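Local coordinates for protein Poly(A) ribonuclease pop2 (Schizosaccharomyces pombe, PDB 2P51) that degrades the poly(A) tails of mRNA exonucleolytically from the 3' end, releasing 5'-AMP, as the metal-dependent catalytic component of the CCR4-NOT core complex, at residues Arg24-Thr29 with Cys104-Asn109; Val47-Thr52 with Thr163-His168. One frame throughout, in Å; residues are numbered along the deposited sequence.

How the interactions relate
Both interactions join parallel neighbours of one mixed sheet, and comparing them illustrates how strand chemistry follows place in a fold. Interaction 1 pairs the edge strand 23-26, one of the two outermost, with 105-109; interaction 2 pairs 47-53 with 163-166 near the centre of the chain. Their centres lie about 16 Å apart and they do not touch, since strand 87-93 runs between them, antiparallel to both 105-109 and 47-53. Interaction 1 is largely buried yet has partly exposed members, and it adds a carboxylate-amide network to its backbone ladder. The touching residues of interaction 2 are all buried, their side-chain contacts almost wholly apolar, and the pair leads into the two-magnesium site.

Interaction 1 (Arg24-Thr29 with Cys104-Asn109); sequences RDVWST and CTWQFN
Gln107 holds CG opposite its own backbone N (chi1 178°) and runs on extended, which carries its amide alongside Asp25; Asn109 turns CG beside the backbone N instead, bringing its amide toward Asp25. The two amides converge on one oxygen. Asp25 OD1 takes Gln107 NE2 at 2.8 Å on its syn side and Asn109 ND2 at 3.0 Å on its anti side, the second donor standing well out of the carboxylate plane though the bond itself is nearly straight at 173°. With two N-H groups gripping it, the carboxylate's rotation is probably fixed. The far ends of the amides are held too, Gln107 OE1 by Gly239 N and Asn109 OD1 by Gln87 NE2.

Beyond them the Trp27 indole lies over Asn109, whose CB sits 3.6 Å from the centroid of the six-membered ring; ring and amide planes are only 28° apart. The other face, with Arg24, Trp106, Val26 and Phe108, is mostly apolar and aromatic, with a charged edge at Arg24. Val26 CG2 rests over the Phe108 ring, 4.1 Å from its centroid, while also meeting the rim of Trp106 in plane. Arg24 CB lies 3.7 Å from Trp106 CD1 as the two side chains run together. Glu34 of helix 31-41 receives both Arg24 NH2 and Trp106 NE1.

Backbone bonds tie the strands in parallel register: Arg24 N to Thr105 O, Gln107 N to Arg24 O, Val26 N to Gln107 O at 2.7 Å, and Asn109 N to Val26 O. The face of Trp106 and Phe108 packs on helix 31-41, whereas on the other Gln107 reaches the start of helix 238-257, which carries the metal ligand Asp241, and Asn109 meets helix 134-140. This is the edge of the mixed sheet in the RNase H-like DEDD nuclease fold.

Interaction 2 (Val47-Thr52 with Thr163-His168); sequences VVSMDT and TWITFH. With MG (magnesium ion), chain C; MG (magnesium ion), chain B.
Val48 CG1 settles over one face of the Trp164 indole, 3.9 Å from the centroid of the six-membered ring and only 11° off its normal, and Met50 closes on the same ring from its edge, Met50 CB lying 3.9 Å from Trp164 CZ3. On the opposite face of the sheet, Val47 CG1 meets Ile165 CG1 at 3.7 Å and Ser49 OG presses on Ile165 CB at 3.4 Å. Three backbone bonds sew this tightly packed half together: Val48 N to Thr163 O, Ile165 N to Val48 O, and Met50 N to Ile165 O.

Farther along, the strands part; direct contact thins to Met50 CE against Thr166 CG2, and waters, some on the metals, take over the bridging. One accepts from Phe167 N and lies 2.9 Å from Met50 O, probably donating to it. Asp51, with CG opposite the backbone N (chi1 -172°), spreads its carboxylate between two magnesium ions: OD1 binds one at 2.0 Å and OD2 the other at 2.1 Å. Waters on these ions donate to Thr52 O and Phe167 O, so both segments reach the site near their C-terminal ends through its hydration shell. Asp172 shares the first ion, Glu53 and Asp241 the second.

Helix 238-257 covers Val47, Ser49 and Ile165, helix 170-181 packs on Met50 and Thr166, and strands 87-93 and 203-205 flank the pair.

Interaction 1 (Arg24-Thr29 with Cys104-Asn109)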
loop_
_atom_site.group_PDB
_atom_site.type_symbol
_atom_site.label_atom_id
_atom_site.label_comp_id
_atom_site.label_asym_id
_atom_site.label_seq_id
_atom_site.Cartn_x
_atom_site.Cartn_y
_atom_site.Cartn_z
ATOM N N ARG A 24 8.824 0.657 12.134
ATOM C CA ARG A 24 9.775 -0.470 12.196
ATOM C C ARG A 24 10.256 -0.829 10.800
ATOM O O ARG A 24 9.409 -1.229 9.986
ATOM C CB ARG A 24 9.136 -1.676 12.891
ATOM C CG ARG A 24 8.876 -1.395 14.368
ATOM C CD ARG A 24 8.359 -2.613 15.143
ATOM N NE ARG A 24 9.347 -3.681 15.264
ATOM C CZ ARG A 24 10.283 -3.770 16.197
ATOM N NH1 ARG A 24 10.363 -2.802 17.126
ATOM N NH2 ARG A 24 11.152 -4.790 16.244
ATOM N N ASP A 25 11.554 -0.659 10.533
ATOM C CA ASP A 25 12.055 -1.013 9.202
ATOM C C ASP A 25 12.380 -2.490 9.096
ATOM O O ASP A 25 12.939 -3.041 10.078
ATOM C CB ASP A 25 13.351 -0.262 8.856
ATOM C CG ASP A 25 13.023 1.055 8.193
ATOM O OD1 ASP A 25 12.438 1.150 7.107
ATOM O OD2 ASP A 25 13.396 2.079 8.811
ATOM N N VAL A 26 12.049 -3.076 7.958
ATOM C CA VAL A 26 12.274 -4.494 7.772
ATOM C C VAL A 26 13.149 -4.659 6.531
ATOM O O VAL A 26 12.912 -4.023 5.493
ATOM C CB VAL A 26 10.950 -5.228 7.589
ATOM C CG1 VAL A 26 11.092 -6.747 7.734
ATOM C CG2 VAL A 26 9.885 -4.757 8.589
ATOM N N TRP A 27 14.160 -5.534 6.710
ATOM C CA TRP A 27 15.152 -5.890 5.706
ATOM C C TRP A 27 15.224 -7.412 5.598
ATOM O O TRP A 27 14.478 -8.077 6.325
ATOM C CB TRP A 27 16.550 -5.377 6.095
ATOM C CG TRP A 27 16.530 -3.867 6.250
ATOM C CD1 TRP A 27 16.374 -3.155 7.406
ATOM C CD2 TRP A 27 16.663 -2.912 5.195
ATOM N NE1 TRP A 27 16.412 -1.805 7.115
ATOM C CE2 TRP A 27 16.585 -1.631 5.780
ATOM C CE3 TRP A 27 16.852 -2.990 3.809
ATOM C CZ2 TRP A 27 16.683 -0.463 5.030
ATOM C CZ3 TRP A 27 16.946 -1.821 3.059
ATOM C CH2 TRP A 27 16.861 -0.574 3.680
ATOM N N SER A 28 16.057 -7.949 4.722
ATOM C CA SER A 28 16.048 -9.410 4.607
ATOM C C SER A 28 16.447 -10.042 5.924
ATOM O O SER A 28 16.048 -11.173 6.215
ATOM C CB SER A 28 16.999 -9.818 3.475
ATOM O OG SER A 28 18.326 -9.489 3.807
ATOM N N THR A 29 17.218 -9.339 6.747
ATOM C CA THR A 29 17.804 -9.884 7.976
ATOM C C THR A 29 16.816 -10.010 9.145
ATOM O O THR A 29 17.056 -10.779 10.066
ATOM C CB THR A 29 19.014 -9.034 8.433
ATOM O OG1 THR A 29 18.625 -7.650 8.426
ATOM C CG2 THR A 29 20.172 -9.131 7.458
ATOM N N CYS A 104 3.746 1.952 15.250
ATOM C CA CYS A 104 2.690 2.656 14.511
ATOM C C CYS A 104 2.595 2.071 13.103
ATOM O O CYS A 104 1.508 2.081 12.530
ATOM C CB CYS A 104 2.958 4.156 14.451
ATOM S SG CYS A 104 3.145 5.050 16.021
ATOM N N THR A 105 3.696 1.592 12.520
ATOM C CA THR A 105 3.696 1.101 11.144
ATOM C C THR A 105 4.970 0.301 10.884
ATOM O O THR A 105 5.999 0.509 11.544
ATOM C CB THR A 105 3.542 2.282 10.161
ATOM O OG1 THR A 105 3.407 1.788 8.825
ATOM C CG2 THR A 105 4.773 3.196 10.174
ATOM N N TRP A 106 4.936 -0.633 9.925
ATOM C CA TRP A 106 6.092 -1.360 9.452
ATOM C C TRP A 106 6.423 -0.893 8.035
ATOM O O TRP A 106 5.503 -0.652 7.239
ATOM C CB TRP A 106 5.812 -2.871 9.366
ATOM C CG TRP A 106 5.911 -3.560 10.702
ATOM C CD1 TRP A 106 7.029 -4.224 11.165
ATOM C CD2 TRP A 106 4.915 -3.669 11.730
ATOM N NE1 TRP A 106 6.773 -4.735 12.425
ATOM C CE2 TRP A 106 5.510 -4.420 12.789
ATOM C CE3 TRP A 106 3.600 -3.219 11.874
ATOM C CZ2 TRP A 106 4.818 -4.722 13.965
ATOM C CZ3 TRP A 106 2.896 -3.512 13.030
ATOM C CH2 TRP A 106 3.508 -4.259 14.062
ATOM N N GLN A 107 7.714 -0.831 7.769
ATOM C CA GLN A 107 8.174 -0.480 6.453
ATOM C C GLN A 107 9.080 -1.601 5.941
ATOM O O GLN A 107 10.189 -1.778 6.424
ATOM C CB GLN A 107 8.944 0.839 6.545
ATOM C CG GLN A 107 9.551 1.335 5.245
ATOM C CD GLN A 107 9.815 2.846 5.388
ATOM O OE1 GLN A 107 8.921 3.613 4.987
ATOM N NE2 GLN A 107 10.977 3.205 5.897
ATOM N N PHE A 108 8.611 -2.337 4.929
ATOM C CA PHE A 108 9.337 -3.435 4.322
ATOM C C PHE A 108 10.163 -2.885 3.166
ATOM O O PHE A 108 9.572 -2.247 2.274
ATOM C CB PHE A 108 8.348 -4.479 3.788
ATOM C CG PHE A 108 7.595 -5.157 4.920
ATOM C CD1 PHE A 108 8.066 -6.357 5.438
ATOM C CD2 PHE A 108 6.465 -4.603 5.468
ATOM C CE1 PHE A 108 7.389 -6.963 6.489
ATOM C CE2 PHE A 108 5.796 -5.211 6.532
ATOM C CZ PHE A 108 6.254 -6.382 7.078
ATOM N N ASN A 109 11.468 -3.096 3.191
ATOM C CA ASN A 109 12.367 -2.535 2.175
ATOM C C ASN A 109 12.870 -3.608 1.220
ATOM O O ASN A 109 13.478 -4.584 1.717
ATOM C CB ASN A 109 13.542 -1.872 2.923
ATOM C CG ASN A 109 13.035 -0.717 3.797
ATOM O OD1 ASN A 109 12.505 0.279 3.277
ATOM N ND2 ASN A 109 13.190 -0.898 5.106
#

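Interaction 2 (Val47-Thr52 with Thr163-His168)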
loop_
_atom_site.group_PDB
_atom_site.type_symbol
_atom_site.label_atom_id
_atom_site.label_comp_id
_atom_site.label_asym_id
_atom_site.label_seq_id
_atom_site.Cartn_x
_atom_site.Cartn_y
_atom_site.Cartn_z
ATOM N N VAL A 47 -7.151 -4.005 11.331
ATOM C CA VAL A 47 -7.328 -2.976 10.291
ATOM C C VAL A 47 -5.912 -2.657 9.765
ATOM O O VAL A 47 -5.086 -2.129 10.502
ATOM C CB VAL A 47 -8.071 -1.734 10.771
ATOM C CG1 VAL A 47 -8.200 -0.711 9.620
ATOM C CG2 VAL A 47 -9.447 -2.089 11.308
ATOM N N VAL A 48 -5.657 -3.041 8.506
ATOM C CA VAL A 48 -4.314 -2.847 7.943
ATOM C C VAL A 48 -4.327 -1.730 6.902
ATOM O O VAL A 48 -5.074 -1.892 5.905
ATOM C CB VAL A 48 -3.855 -4.129 7.258
ATOM C CG1 VAL A 48 -2.460 -3.916 6.649
ATOM C CG2 VAL A 48 -3.842 -5.338 8.206
ATOM N N SER A 49 -3.557 -0.672 7.089
ATOM C CA SER A 49 -3.469 0.424 6.098
ATOM C C SER A 49 -2.186 0.255 5.312
ATOM O O SER A 49 -1.168 -0.094 5.966
ATOM C CB SER A 49 -3.525 1.810 6.769
ATOM O OG SER A 49 -4.797 1.898 7.448
ATOM N N MET A 50 -2.238 0.496 3.992
ATOM C CA MET A 50 -1.095 0.101 3.162
ATOM C C MET A 50 -0.770 1.173 2.142
ATOM O O MET A 50 -1.667 1.872 1.631
ATOM C CB MET A 50 -1.411 -1.240 2.463
ATOM C CG MET A 50 -0.384 -1.791 1.512
ATOM S SD MET A 50 -0.547 -1.122 -0.175
ATOM C CE MET A 50 -1.977 -2.088 -0.721
ATOM N N ASP A 51 0.545 1.225 1.876
ATOM C CA ASP A 51 1.069 2.021 0.770
ATOM C C ASP A 51 2.270 1.298 0.162
ATOM O O ASP A 51 2.826 0.419 0.882
ATOM C CB ASP A 51 1.518 3.431 1.202
ATOM C CG ASP A 51 1.875 4.335 0.026
ATOM O OD1 ASP A 51 1.225 4.190 -1.041
ATOM O OD2 ASP A 51 2.789 5.159 0.224
ATOM N N THR A 52 2.678 1.658 -1.060
ATOM C CA THR A 52 3.917 1.087 -1.574
ATOM C C THR A 52 4.737 2.205 -2.233
ATOM O O THR A 52 4.198 3.236 -2.617
ATOM C CB THR A 52 3.741 -0.006 -2.659
ATOM O OG1 THR A 52 3.333 0.595 -3.887
ATOM C CG2 THR A 52 2.696 -1.063 -2.218
ATOM N N THR A 163 -9.551 -5.820 7.626
ATOM C CA THR A 163 -9.943 -4.764 6.685
ATOM C C THR A 163 -8.678 -4.097 6.124
ATOM O O THR A 163 -7.862 -3.727 6.955
ATOM C CB THR A 163 -10.823 -3.708 7.378
ATOM O OG1 THR A 163 -12.009 -4.335 7.949
ATOM C CG2 THR A 163 -11.298 -2.666 6.368
ATOM N N TRP A 164 -8.566 -3.963 4.821
ATOM C CA TRP A 164 -7.428 -3.236 4.248
ATOM C C TRP A 164 -7.840 -1.827 3.843
ATOM O O TRP A 164 -8.917 -1.632 3.246
ATOM C CB TRP A 164 -6.887 -3.967 3.008
ATOM C CG TRP A 164 -6.078 -5.178 3.397
ATOM C CD1 TRP A 164 -6.564 -6.357 3.911
ATOM C CD2 TRP A 164 -4.648 -5.315 3.310
ATOM N NE1 TRP A 164 -5.499 -7.218 4.146
ATOM C CE2 TRP A 164 -4.312 -6.608 3.786
ATOM C CE3 TRP A 164 -3.593 -4.465 2.873
ATOM C CZ2 TRP A 164 -2.987 -7.079 3.840
ATOM C CZ3 TRP A 164 -2.302 -4.956 2.940
ATOM C CH2 TRP A 164 -1.984 -6.241 3.417
ATOM N N ILE A 165 -7.024 -0.846 4.187
ATOM C CA ILE A 165 -7.268 0.576 3.910
ATOM C C ILE A 165 -6.177 1.091 3.009
ATOM O O ILE A 165 -5.001 0.857 3.285
ATOM C CB ILE A 165 -7.285 1.390 5.210
ATOM C CG1 ILE A 165 -8.191 0.795 6.263
ATOM C CG2 ILE A 165 -7.634 2.864 4.892
ATOM C CD1 ILE A 165 -9.644 0.677 5.801
ATOM N N THR A 166 -6.567 1.784 1.916
ATOM C CA THR A 166 -5.577 2.223 0.924
ATOM C C THR A 166 -5.953 3.616 0.471
ATOM O O THR A 166 -6.968 4.168 0.904
ATOM C CB THR A 166 -5.545 1.253 -0.278
ATOM O OG1 THR A 166 -6.865 1.256 -0.857
ATOM C CG2 THR A 166 -5.183 -0.189 0.164
ATOM N N PHE A 167 -5.106 4.179 -0.412
ATOM C CA PHE A 167 -5.433 5.493 -0.985
ATOM C C PHE A 167 -4.980 5.472 -2.446
ATOM O O PHE A 167 -3.754 5.316 -2.703
ATOM C CB PHE A 167 -4.743 6.614 -0.194
ATOM C CG PHE A 167 -5.065 8.004 -0.739
ATOM C CD1 PHE A 167 -6.130 8.712 -0.216
ATOM C CD2 PHE A 167 -4.274 8.580 -1.755
ATOM C CE1 PHE A 167 -6.480 9.980 -0.680
ATOM C CE2 PHE A 167 -4.642 9.808 -2.275
ATOM C CZ PHE A 167 -5.727 10.486 -1.738
ATOM N N HIS A 168 -5.899 5.656 -3.390
ATOM C CA HIS A 168 -5.589 5.709 -4.832
ATOM C C HIS A 168 -4.767 4.479 -5.194
ATOM O O HIS A 168 -3.588 4.520 -5.596
ATOM C CB HIS A 168 -4.861 7.012 -5.160
ATOM C CG HIS A 168 -4.969 7.447 -6.588
ATOM N ND1 HIS A 168 -5.145 6.581 -7.649
ATOM C CD2 HIS A 168 -4.924 8.696 -7.134
ATOM C CE1 HIS A 168 -5.205 7.282 -8.777
ATOM N NE2 HIS A 168 -5.065 8.583 -8.485
HETATM MG MG MG C . 3.837 6.697 -0.708
HETATM MG MG MG B . 0.053 4.917 -2.556
HETATM O O HOH W 1 -2.775 2.510 -0.984
HETATM O O HOH W 2 1.454 4.613 -4.043
HETATM O O HOH W 3 3.492 5.817 -2.615
HETATM O O HOH W 4 -1.531 5.359 -1.313
HETATM O O HOH W 5 -1.270 5.688 -4.038
HETATM O O HOH W 6 0.873 6.726 -2.279
#